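Local coordinates for Phosphoglucosamine/phosphogalactosamine mutase (Sulfolobus tokodaii, PDB 2F7L), which interconverts the 6-phosphates and 1-phosphates of glucosamine and galactosamine, a magnesium-dependent step in the synthesis of UDP-GlcNAc and UDP-GalNAc, at residues A[124-127]-A[131-134]; A[290-295]-A[300-305]. All blocks are in the same frame, centred on the assembly; numbering follows the deposited sequence.

Both contacts are local, but they belong to different alpha/beta/alpha domains, with centres 41 Å apart and nearest atoms about 20 Å apart. Contact 1 lies at the surface of domain I and joins the end of helix 118-130 to the loop after it; a salt bridge, a leucine methyl on the guanidinium and one weak backbone bond carry it, and no touching residue is buried. Contact 2, in domain III, is partly buried and mainly apolar: almost the whole of short helix 290-296 packs on strand 301-305, with polar bonds at the turn and at a tryptophan. Both lie away from the serine and aspartates that, as in related mutases, probably carry the phosphate and bind magnesium.

Contact 1. Residues A[124-127]-A[131-134]; sequences IEDL and ERFN
Two first torsions set up the salt bridge between Asp126 and Arg132: the aspartate carboxylate lies opposite its own backbone N (chi1 180°), whereas Arg132 sends CG away from its carbonyl carbon and then bends at chi3 (-52°), turning the guanidinium back toward the helix. Both terminal nitrogens converge on a single carboxylate oxygen. Arg132 NH2 lies 2.8 Å from Asp126 OD2, nearly along the C-O axis of the carboxylate and with OD2 close to the guanidinium plane. Arg132 NH1 is modelled still closer to Asp126 OD2, at a distance too short to be taken literally. Because both nitrogens meet OD2, this is a two-to-one grip rather than a pairing of two oxygens with two nitrogens; the planes of the two groups are 40° apart. A long, flexible arginine suits this place because it can reach back over the turn to a short acid on the last turns of the helix.

Leu127 serves the same arginine with its hydrocarbon end. Its CD2 lies over one guanidinium face, offset toward the rim, while the two side chains cross at about a right angle. Leu127 O accepts a weak hydrogen bond from Arg132 N (3.4 Å). The same oxygen lies 3.5 Å from Phe133 CE1, an oblique approach to the ring. Glu131, with positive phi, is the first residue to leave helical geometry and so redirects the chain at the helix end.

In domain I this turn ends helix 118-130 and begins the loop toward strand 146-147. Helix 20-34 flanks it: Lys25 forms a salt bridge with Glu131, Phe133 rests on Lys28 and Thr32, and Ile124 packs on Leu26 and Phe33.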
# COMPACT_ATOMS: atom_id res chain seq x y z
N ILE A 124 5.19 -21.15 6.74
CA ILE A 124 4.01 -21.58 6.01
C ILE A 124 4.42 -22.33 4.75
O ILE A 124 3.87 -23.37 4.43
CB ILE A 124 3.14 -20.34 5.64
CG1 ILE A 124 2.46 -19.80 6.90
CG2 ILE A 124 2.14 -20.71 4.54
CD1 ILE A 124 1.71 -18.51 6.70
N GLU A 125 5.40 -21.77 4.04
CA GLU A 125 5.92 -22.36 2.82
C GLU A 125 6.43 -23.79 3.09
O GLU A 125 6.14 -24.71 2.33
CB GLU A 125 7.04 -21.48 2.27
CG GLU A 125 6.96 -21.16 0.78
CD GLU A 125 7.20 -19.66 0.49
OE1 GLU A 125 8.05 -19.04 1.17
OE2 GLU A 125 6.53 -19.10 -0.42
N ASP A 126 7.17 -23.98 4.19
CA ASP A 126 7.68 -25.30 4.55
C ASP A 126 6.52 -26.24 4.80
O ASP A 126 6.48 -27.34 4.25
CB ASP A 126 8.55 -25.24 5.81
CG ASP A 126 9.10 -26.62 6.20
OD1 ASP A 126 9.86 -27.19 5.38
OD2 ASP A 126 8.78 -27.15 7.30
N LEU A 127 5.58 -25.81 5.65
CA LEU A 127 4.38 -26.58 5.97
C LEU A 127 3.68 -26.98 4.69
O LEU A 127 3.34 -28.15 4.49
CB LEU A 127 3.43 -25.76 6.83
CG LEU A 127 4.03 -25.49 8.21
CD1 LEU A 127 3.16 -24.57 9.00
CD2 LEU A 127 4.22 -26.81 8.92
N GLU A 131 3.82 -30.65 3.76
CA GLU A 131 2.45 -31.02 4.09
C GLU A 131 2.25 -31.46 5.55
O GLU A 131 1.47 -32.37 5.81
CB GLU A 131 1.94 -32.11 3.13
CG GLU A 131 2.39 -31.88 1.70
CD GLU A 131 1.47 -32.49 0.64
OE1 GLU A 131 1.12 -33.67 0.77
OE2 GLU A 131 1.11 -31.78 -0.33
N ARG A 132 2.95 -30.83 6.49
CA ARG A 132 2.76 -31.16 7.91
C ARG A 132 1.55 -30.34 8.38
O ARG A 132 1.69 -29.20 8.79
CB ARG A 132 3.99 -30.77 8.75
CG ARG A 132 5.27 -31.46 8.39
CD ARG A 132 6.33 -31.29 9.48
NE ARG A 132 6.54 -29.90 9.88
CZ ARG A 132 7.14 -28.96 9.14
NH1 ARG A 132 7.61 -29.22 7.94
NH2 ARG A 132 7.24 -27.73 9.61
N PHE A 133 0.37 -30.92 8.32
CA PHE A 133 -0.83 -30.19 8.69
C PHE A 133 -1.55 -30.65 9.95
O PHE A 133 -1.81 -31.82 10.12
CB PHE A 133 -1.82 -30.24 7.53
CG PHE A 133 -1.28 -29.71 6.25
CD1 PHE A 133 -0.52 -28.54 6.22
CD2 PHE A 133 -1.59 -30.34 5.05
CE1 PHE A 133 -0.08 -28.00 5.02
CE2 PHE A 133 -1.16 -29.82 3.84
CZ PHE A 133 -0.40 -28.65 3.82
N ASN A 134 -1.90 -29.72 10.83
CA ASN A 134 -2.64 -30.12 12.01
C ASN A 134 -4.03 -30.58 11.62
O ASN A 134 -5.01 -29.98 12.04
CB ASN A 134 -2.78 -28.98 13.00
CG ASN A 134 -1.48 -28.61 13.62
OD1 ASN A 134 -0.59 -29.46 13.73
ND2 ASN A 134 -1.35 -27.35 14.05

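Contact 2. Residues A[290-295]-A[300-305]; sequences LVEEYL and IQVDWT
Glu292 OE2 is shared by two donors, a weak hydrogen bond from Trp304 NE1 and a salt bridge from Lys402, its stronger partner. The indole bond is long at 3.3 Å but almost straight, with an N-H...O angle of 172°. The oxygen comes in at the ring edge, with the carboxylate plane turned 71° from the ring. An extended glutamate chain suits the spot: its CG rests 3.7 Å from Val302 CG2 while the acid travels on to the indole.

The rest of the side-chain packing is apolar. Val291 CG1 approaches Trp304 CH2 obliquely at 3.5 Å, and Val291 CG2 meets Val302 CG1. One turn along the helix, Leu295 CD2 packs against Ile300 CD1 at 3.7 Å. Beta-branched Val302 suits the extended strand, and Val291, Leu295 and Ile300, all buried, offer methyl groups to the apolar interface. At the turn, Ile300 N donates to Leu295 O at 3.2 Å, tying the start of the return to the helix end.

The helix and strand run nearly antiparallel, 159° between their directions, as expected within the beta-alpha-beta unit formed by strand 280-284, helix 290-296 and strand 301-305. Strand 301-305 is an edge strand of its four-stranded sheet, parallel to 280-284; Leu295 also touches Ile281, and Val291 and Ile300 reach helix 259-272.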
# COMPACT_ATOMS: atom_id res chain seq x y z
N LEU A 290 12.68 14.92 -2.44
CA LEU A 290 11.88 16.08 -2.10
C LEU A 290 11.41 15.96 -0.63
O LEU A 290 11.30 16.96 0.10
CB LEU A 290 10.70 16.13 -3.07
CG LEU A 290 9.26 16.57 -2.81
CD1 LEU A 290 8.50 16.19 -4.06
CD2 LEU A 290 8.63 15.89 -1.60
N VAL A 291 11.13 14.73 -0.21
CA VAL A 291 10.68 14.46 1.14
C VAL A 291 11.68 15.01 2.17
O VAL A 291 11.27 15.63 3.16
CB VAL A 291 10.48 12.93 1.36
CG1 VAL A 291 11.78 12.19 1.12
CG2 VAL A 291 9.96 12.65 2.77
N GLU A 292 12.97 14.81 1.94
CA GLU A 292 13.98 15.33 2.87
C GLU A 292 13.97 16.84 2.89
O GLU A 292 14.01 17.47 3.95
CB GLU A 292 15.39 14.89 2.48
CG GLU A 292 15.71 13.46 2.78
CD GLU A 292 17.18 13.17 2.59
OE1 GLU A 292 17.75 13.63 1.57
OE2 GLU A 292 17.76 12.48 3.45
N GLU A 293 13.93 17.42 1.70
CA GLU A 293 13.93 18.86 1.57
C GLU A 293 12.84 19.50 2.42
O GLU A 293 13.11 20.39 3.22
CB GLU A 293 13.73 19.23 0.11
CG GLU A 293 14.13 20.65 -0.24
CD GLU A 293 14.23 20.82 -1.74
OE1 GLU A 293 14.62 19.85 -2.43
OE2 GLU A 293 13.93 21.93 -2.23
N TYR A 294 11.62 19.03 2.24
CA TYR A 294 10.49 19.58 2.97
C TYR A 294 10.44 19.20 4.44
O TYR A 294 10.21 20.05 5.28
CB TYR A 294 9.18 19.14 2.31
CG TYR A 294 8.01 20.05 2.59
CD1 TYR A 294 7.73 21.13 1.76
CD2 TYR A 294 7.19 19.83 3.69
CE1 TYR A 294 6.65 21.96 2.02
CE2 TYR A 294 6.11 20.67 3.96
CZ TYR A 294 5.85 21.72 3.12
OH TYR A 294 4.77 22.53 3.36
N LEU A 295 10.65 17.94 4.77
CA LEU A 295 10.59 17.57 6.18
C LEU A 295 11.77 18.08 6.97
O LEU A 295 11.72 18.12 8.19
CB LEU A 295 10.47 16.05 6.34
CG LEU A 295 9.17 15.44 5.79
CD1 LEU A 295 9.14 13.95 6.10
CD2 LEU A 295 7.95 16.15 6.40
N ILE A 300 12.18 16.68 11.02
CA ILE A 300 11.72 15.32 10.82
C ILE A 300 12.73 14.61 9.93
O ILE A 300 12.89 14.96 8.77
CB ILE A 300 10.35 15.33 10.11
CG1 ILE A 300 9.40 16.30 10.82
CG2 ILE A 300 9.77 13.93 10.11
CD1 ILE A 300 8.10 16.58 10.09
N GLN A 301 13.42 13.62 10.48
CA GLN A 301 14.38 12.86 9.67
C GLN A 301 13.59 11.88 8.84
O GLN A 301 12.51 11.45 9.24
CB GLN A 301 15.31 12.03 10.54
CG GLN A 301 15.90 12.75 11.68
CD GLN A 301 16.59 11.79 12.63
OE1 GLN A 301 17.14 12.21 13.66
NE2 GLN A 301 16.57 10.50 12.30
N VAL A 302 14.11 11.52 7.67
CA VAL A 302 13.42 10.54 6.87
C VAL A 302 14.36 9.33 6.88
O VAL A 302 15.54 9.45 6.55
CB VAL A 302 13.13 11.04 5.41
CG1 VAL A 302 13.02 12.56 5.40
CG2 VAL A 302 14.17 10.56 4.45
N ASP A 303 13.85 8.19 7.34
CA ASP A 303 14.65 6.98 7.36
C ASP A 303 14.39 6.20 6.09
O ASP A 303 13.33 5.62 5.92
CB ASP A 303 14.27 6.13 8.57
CG ASP A 303 14.93 6.62 9.84
OD1 ASP A 303 16.18 6.69 9.88
OD2 ASP A 303 14.19 6.93 10.81
N TRP A 304 15.36 6.18 5.19
CA TRP A 304 15.19 5.47 3.93
C TRP A 304 15.22 3.97 4.14
O TRP A 304 15.88 3.50 5.05
CB TRP A 304 16.28 5.89 2.94
CG TRP A 304 16.17 7.32 2.55
CD1 TRP A 304 16.90 8.36 3.04
CD2 TRP A 304 15.25 7.89 1.61
NE1 TRP A 304 16.49 9.54 2.47
CE2 TRP A 304 15.48 9.28 1.59
CE3 TRP A 304 14.25 7.35 0.79
CZ2 TRP A 304 14.74 10.15 0.77
CZ3 TRP A 304 13.52 8.22 -0.03
CH2 TRP A 304 13.77 9.60 -0.03
N THR A 305 14.51 3.22 3.31
CA THR A 305 14.48 1.78 3.46
C THR A 305 14.18 1.03 2.15
O THR A 305 13.99 1.65 1.12
CB THR A 305 13.44 1.38 4.57
OG1 THR A 305 13.51 -0.02 4.81
CG2 THR A 305 12.04 1.76 4.17